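Local coordinates for protein arginase 1, mitochondrial (Arabidopsis thaliana, PDB 6VSU) that hydrolyses L-arginine to urea and L-ornithine at a pair of manganese ions, and also turns agmatine into putrescine, at residues 164-169 against 247-252; 283-288 against 316-321. All coordinates share one frame; numbering follows the deposited sequence.

Contact 1. Residues 164-169 against 247-252. With MN (manganese (II) ion), chain B; MN (manganese (II) ion), chain C; ORN (L-ornithine), chain D.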
loop_
_atom_site.group_PDB
_atom_site.type_symbol
_atom_site.label_atom_id
_atom_site.label_comp_id
_atom_site.label_asym_id
_atom_site.label_seq_id
_atom_site.Cartn_x
_atom_site.Cartn_y
_atom_site.Cartn_z
ATOM N N ASP E 164 -8.006 -26.350 3.685
ATOM C CA ASP E 164 -6.897 -25.896 2.838
ATOM C C ASP E 164 -7.346 -25.808 1.391
ATOM O O ASP E 164 -8.191 -26.645 0.970
ATOM C CB ASP E 164 -5.794 -26.904 3.033
ATOM C CG ASP E 164 -4.419 -26.448 2.598
ATOM O OD1 ASP E 164 -4.339 -25.726 1.571
ATOM O OD2 ASP E 164 -3.459 -26.845 3.288
ATOM N N ALA E 165 -6.784 -24.866 0.626
ATOM C CA ALA E 165 -6.942 -24.832 -0.846
ATOM C C ALA E 165 -6.249 -26.067 -1.512
ATOM O O ALA E 165 -6.608 -26.412 -2.638
ATOM C CB ALA E 165 -6.424 -23.506 -1.400
ATOM N N HIS E 166 -5.260 -26.668 -0.842
ATOM C CA HIS E 166 -4.262 -27.633 -1.362
ATOM C C HIS E 166 -4.324 -28.897 -0.531
ATOM O O HIS E 166 -4.402 -28.797 0.678
ATOM C CB HIS E 166 -2.835 -27.040 -1.248
ATOM C CG HIS E 166 -2.718 -25.675 -1.859
ATOM N ND1 HIS E 166 -2.822 -24.496 -1.086
ATOM C CD2 HIS E 166 -2.595 -25.309 -3.161
ATOM C CE1 HIS E 166 -2.765 -23.491 -1.904
ATOM N NE2 HIS E 166 -2.617 -23.953 -3.182
ATOM N N PRO E 167 -4.242 -30.116 -1.102
ATOM C CA PRO E 167 -4.256 -31.344 -0.289
ATOM C C PRO E 167 -2.950 -31.662 0.448
ATOM O O PRO E 167 -2.961 -32.448 1.329
ATOM C CB PRO E 167 -4.609 -32.442 -1.298
ATOM C CG PRO E 167 -4.301 -31.850 -2.622
ATOM C CD PRO E 167 -4.388 -30.349 -2.534
ATOM N N ASP E 168 -1.843 -31.040 0.038
ATOM C CA ASP E 168 -0.490 -31.209 0.634
ATOM C C ASP E 168 -0.092 -32.690 0.748
ATOM O O ASP E 168 0.409 -33.135 1.801
ATOM C CB ASP E 168 -0.436 -30.439 1.949
ATOM C CG ASP E 168 -0.565 -28.946 1.712
ATOM O OD1 ASP E 168 -0.330 -28.514 0.574
ATOM O OD2 ASP E 168 -0.879 -28.241 2.666
ATOM N N ILE E 169 -0.227 -33.446 -0.320
ATOM C CA ILE E 169 -0.127 -34.917 -0.205
ATOM C C ILE E 169 0.760 -35.503 -1.296
ATOM O O ILE E 169 0.747 -36.764 -1.506
ATOM C CB ILE E 169 -1.559 -35.427 -0.168
ATOM C CG1 ILE E 169 -1.593 -36.711 0.638
ATOM C CG2 ILE E 169 -2.189 -35.586 -1.541
ATOM C CD1 ILE E 169 -3.007 -37.189 0.883
ATOM N N SER E 247 -6.456 -28.929 11.337
ATOM C CA SER E 247 -5.372 -28.141 10.704
ATOM C C SER E 247 -6.012 -27.130 9.764
ATOM O O SER E 247 -6.694 -27.531 8.786
ATOM C CB SER E 247 -4.376 -29.027 9.982
ATOM O OG SER E 247 -3.401 -28.248 9.307
ATOM N N ILE E 248 -5.774 -25.841 10.020
ATOM C CA ILE E 248 -6.327 -24.770 9.157
ATOM C C ILE E 248 -5.168 -24.119 8.461
ATOM O O ILE E 248 -4.402 -23.398 9.118
ATOM C CB ILE E 248 -7.163 -23.773 9.958
ATOM C CG1 ILE E 248 -8.162 -24.522 10.850
ATOM C CG2 ILE E 248 -7.833 -22.832 8.982
ATOM C CD1 ILE E 248 -9.274 -23.650 11.421
ATOM N N ASP E 249 -5.119 -24.262 7.162
ATOM C CA ASP E 249 -4.285 -23.359 6.326
ATOM C C ASP E 249 -5.176 -22.166 6.040
ATOM O O ASP E 249 -6.299 -22.340 5.622
ATOM C CB ASP E 249 -3.834 -24.072 5.075
ATOM C CG ASP E 249 -2.990 -23.298 4.084
ATOM O OD1 ASP E 249 -3.062 -22.045 4.030
ATOM O OD2 ASP E 249 -2.272 -23.979 3.342
ATOM N N VAL E 250 -4.711 -20.988 6.389
ATOM C CA VAL E 250 -5.445 -19.719 6.165
ATOM C C VAL E 250 -5.886 -19.606 4.697
ATOM O O VAL E 250 -6.909 -18.980 4.471
ATOM C CB VAL E 250 -4.525 -18.581 6.648
ATOM C CG1 VAL E 250 -4.987 -17.270 6.165
ATOM C CG2 VAL E 250 -4.480 -18.526 8.153
ATOM N N ASP E 251 -5.213 -20.274 3.739
ATOM C CA ASP E 251 -5.606 -20.204 2.311
ATOM C C ASP E 251 -6.836 -21.074 2.037
ATOM O O ASP E 251 -7.308 -21.029 0.935
ATOM C CB ASP E 251 -4.459 -20.477 1.338
ATOM C CG ASP E 251 -4.033 -21.938 1.243
ATOM O OD1 ASP E 251 -4.843 -22.822 1.602
ATOM O OD2 ASP E 251 -2.869 -22.149 0.901
ATOM N N CYS E 252 -7.427 -21.729 3.023
ATOM C CA CYS E 252 -8.802 -22.309 2.845
ATOM C C CYS E 252 -9.795 -21.194 2.526
ATOM O O CYS E 252 -10.758 -21.436 1.784
ATOM C CB CYS E 252 -9.239 -23.123 4.058
ATOM S SG CYS E 252 -9.629 -22.184 5.561
HETATM MN MN MN B . -2.771 -24.266 1.152
HETATM MN MN MN C . -1.333 -26.412 3.125
HETATM N N ORN D . 2.345 -25.208 -6.213
HETATM C CA ORN D . 2.045 -26.022 -5.009
HETATM C CB ORN D . 1.459 -25.133 -3.914
HETATM C CG ORN D . 1.533 -25.720 -2.516
HETATM C CD ORN D . 0.956 -24.789 -1.466
HETATM N NE ORN D . 0.600 -25.422 -0.198
HETATM C C ORN D . 1.056 -27.139 -5.366
HETATM O O ORN D . 0.946 -27.455 -6.552
HETATM O OXT ORN D . 0.440 -27.652 -4.435
HETATM O O HOH W 1 -1.325 -25.867 1.065
HETATM O O HOH W 2 0.891 -26.058 2.218
#
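Asp164, His166, Asp249 and Asp251 meet at one manganese ion (chain B). Asp164 binds it through OD1 at 2.2 Å and His166 through ND1. Asp251 chelates it unevenly, with OD2 at 2.1 Å and OD1 at 2.6 Å. The second manganese (chain C) takes the other oxygen of Asp164, OD2, and OD2 of Asp168; His140 also binds it. Asp249 OD2 reaches both ions, and water 1 lies between them. The metals thus hold carboxylate oxygens together that would otherwise probably repel.

Hydrogen bonds also help to orient the metal-binding carboxylates. Ala165 N donates to Asp251 OD1 across the contact, 3.0 Å and nearly straight (167°), from above the carboxylate plane. Asx turns form at Asp164 and Asp249: His166 N gives to Asp164 OD1, and Asp251 N to Asp249 OD1.

With CG anti to the carbonyl carbon (chi1 -52°), the His166 ring turns ND1 to the manganese, and Asp251 OD2 lies in its plane at the edge. Ornithine CD sits 3.7 Å above the ring centre. Ala165 CB lies toward the rim of the opposite face.

The site lies where two neighbouring parallel strands, 158-163 and 244-249, run into their loops. Helix 183-189 touches Asp168.

Contact 2. Residues 283-288 against 316-321; sequences ADVVGA and AAKISK. With GOL (glycerol), chain F.
The start of strand 285-291 and the end of helix 303-319 come nearest at Val285 and Ile319, whose CA atoms are 5.5 Å apart. Val285 points at the helix. Its CG1 meets Ile319 CG1 at 3.5 Å, tighter than a usual carbon contact, and the two side chains cross at about a right angle. Ile319 CG1 stands anti to the carbonyl carbon (chi1 -65°), and from there CD1 reaches Ala288 CB at 3.9 Å. Val285 CG2 meets Lys318 CG at 4.1 Å.

Beyond this apolar patch the contact turns polar. Lys321 stretches out beyond CG, and its NZ forms a salt bridge with Asp284 OD1 at 2.8 Å. The amine comes from well above the carboxylate plane, 66° out of it. The same oxygen is paired with Arg132 of strand 131-136.

Lys318 takes another course. Its chain bends at chi4 (85°), and NZ bonds to the carbonyls of Leu278 and Leu281. A bound glycerol, probably from the crystallisation liquor, lies beside it and bonds to Ala283. With an alanine here, the carbonyls of Leu278 and Leu281 would probably lose their charged donor and Val285 CG2 its cover.

Water 5 lies 2.7 Å from both Val285 O and Ile319 O. Val285 N donates to water 3, which lies 2.8 Å from Lys318 O. The last helix therefore meets the sheet in three ways: the apolar pair is buried, water sits between backbone groups of strand and helix, and the salt bridge of the C-terminal Lys321 lies at the exposed rim.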
loop_
_atom_site.group_PDB
_atom_site.type_symbol
_atom_site.label_atom_id
_atom_site.label_comp_id
_atom_site.label_asym_id
_atom_site.label_seq_id
_atom_site.Cartn_x
_atom_site.Cartn_y
_atom_site.Cartn_z
ATOM N N ALA E 283 -16.907 -32.857 18.070
ATOM C CA ALA E 283 -15.538 -33.385 18.167
ATOM C C ALA E 283 -14.971 -33.187 19.561
ATOM O O ALA E 283 -15.197 -32.175 20.124
ATOM C CB ALA E 283 -14.652 -32.727 17.157
ATOM N N ASP E 284 -14.198 -34.149 20.034
ATOM C CA ASP E 284 -13.298 -33.952 21.178
ATOM C C ASP E 284 -11.968 -33.539 20.576
ATOM O O ASP E 284 -11.220 -34.415 20.113
ATOM C CB ASP E 284 -13.279 -35.216 22.026
ATOM C CG ASP E 284 -12.262 -35.156 23.122
ATOM O OD1 ASP E 284 -11.717 -34.026 23.384
ATOM O OD2 ASP E 284 -12.032 -36.242 23.715
ATOM N N VAL E 285 -11.713 -32.245 20.517
ATOM C CA VAL E 285 -10.544 -31.706 19.765
ATOM C C VAL E 285 -9.337 -31.800 20.673
ATOM O O VAL E 285 -9.371 -31.265 21.782
ATOM C CB VAL E 285 -10.783 -30.267 19.278
ATOM C CG1 VAL E 285 -9.567 -29.729 18.515
ATOM C CG2 VAL E 285 -12.031 -30.185 18.404
ATOM N N VAL E 286 -8.322 -32.503 20.233
ATOM C CA VAL E 286 -7.152 -32.852 21.080
ATOM C C VAL E 286 -6.020 -31.941 20.695
ATOM O O VAL E 286 -5.129 -31.780 21.489
ATOM C CB VAL E 286 -6.722 -34.318 20.949
ATOM C CG1 VAL E 286 -7.756 -35.219 21.639
ATOM C CG2 VAL E 286 -6.460 -34.747 19.501
ATOM N N GLY E 287 -6.123 -31.319 19.539
ATOM C CA GLY E 287 -5.137 -30.330 19.118
ATOM C C GLY E 287 -5.536 -29.682 17.806
ATOM O O GLY E 287 -6.454 -30.204 17.123
ATOM N N ALA E 288 -4.838 -28.612 17.450
ATOM C CA ALA E 288 -5.137 -27.862 16.228
ATOM C C ALA E 288 -3.893 -27.094 15.785
ATOM O O ALA E 288 -2.978 -26.895 16.569
ATOM C CB ALA E 288 -6.333 -26.963 16.458
ATOM N N ALA E 316 -9.672 -22.086 20.232
ATOM C CA ALA E 316 -9.384 -22.141 21.664
ATOM C C ALA E 316 -10.719 -22.397 22.377
ATOM O O ALA E 316 -10.722 -23.149 23.320
ATOM C CB ALA E 316 -8.733 -20.860 22.138
ATOM N N ALA E 317 -11.794 -21.720 21.960
ATOM C CA ALA E 317 -13.104 -21.824 22.645
ATOM C C ALA E 317 -13.621 -23.254 22.515
ATOM O O ALA E 317 -14.322 -23.709 23.408
ATOM C CB ALA E 317 -14.086 -20.828 22.072
ATOM N N LYS E 318 -13.215 -23.944 21.450
ATOM C CA LYS E 318 -13.648 -25.319 21.174
ATOM C C LYS E 318 -12.771 -26.349 21.898
ATOM O O LYS E 318 -13.277 -27.432 22.297
ATOM C CB LYS E 318 -13.583 -25.519 19.667
ATOM C CG LYS E 318 -14.182 -26.811 19.200
ATOM C CD LYS E 318 -14.550 -26.782 17.742
ATOM C CE LYS E 318 -15.465 -27.940 17.389
ATOM N NZ LYS E 318 -16.849 -27.571 17.694
ATOM N N ILE E 319 -11.469 -26.111 21.946
ATOM C CA ILE E 319 -10.537 -27.056 22.613
ATOM C C ILE E 319 -10.779 -26.972 24.140
ATOM O O ILE E 319 -10.853 -28.017 24.781
ATOM C CB ILE E 319 -9.091 -26.777 22.148
ATOM C CG1 ILE E 319 -8.951 -27.088 20.651
ATOM C CG2 ILE E 319 -8.045 -27.506 23.010
ATOM C CD1 ILE E 319 -7.640 -26.606 20.065
ATOM N N SER E 320 -10.980 -25.786 24.697
ATOM C CA SER E 320 -11.018 -25.607 26.166
ATOM C C SER E 320 -12.390 -26.017 26.671
ATOM O O SER E 320 -13.359 -25.725 25.988
ATOM C CB SER E 320 -10.702 -24.212 26.569
ATOM O OG SER E 320 -9.422 -23.841 26.104
ATOM N N LYS E 321 -12.463 -26.691 27.809
ATOM C CA LYS E 321 -13.763 -27.103 28.366
ATOM C C LYS E 321 -13.587 -27.422 29.830
ATOM O O LYS E 321 -12.444 -27.383 30.309
ATOM C CB LYS E 321 -14.327 -28.281 27.570
ATOM C CG LYS E 321 -13.468 -29.525 27.575
ATOM C CD LYS E 321 -13.651 -30.338 26.331
ATOM C CE LYS E 321 -13.066 -31.716 26.511
ATOM N NZ LYS E 321 -13.171 -32.460 25.243
ATOM O OXT LYS E 321 -14.643 -27.664 30.418
HETATM C C1 GOL F . -17.352 -27.984 21.423
HETATM O O1 GOL F . -18.031 -26.852 20.887
HETATM C C2 GOL F . -17.430 -29.149 20.459
HETATM O O2 GOL F . -16.114 -29.628 20.160
HETATM C C3 GOL F . -18.324 -30.272 20.954
HETATM O O3 GOL F . -18.268 -31.399 20.086
HETATM O O HOH W 3 -13.380 -30.184 21.821
HETATM O O HOH W 4 -15.509 -31.670 23.223
HETATM O O HOH W 5 -11.147 -30.438 23.690
#

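In the fold
Contact 1 closes before contact 2 opens along the chain. Their centres are 19 Å apart. The nearest atoms are about 5 Å apart, so the two do not touch. Both reach the same parallel eight-stranded sheet, the core of the arginase fold, through neighbouring strands. Strand 244-249 ends at Asp249, a manganese ligand, and strand 285-291 carries residues 285-288 of contact 2. Helix 303-319 links them further: it ends in contact 2 and also packs on Ile248 of contact 1. One sheet thus serves catalysis at contact 1, with two manganese ions, and at contact 2 holds the last helix and C-terminus of the chain.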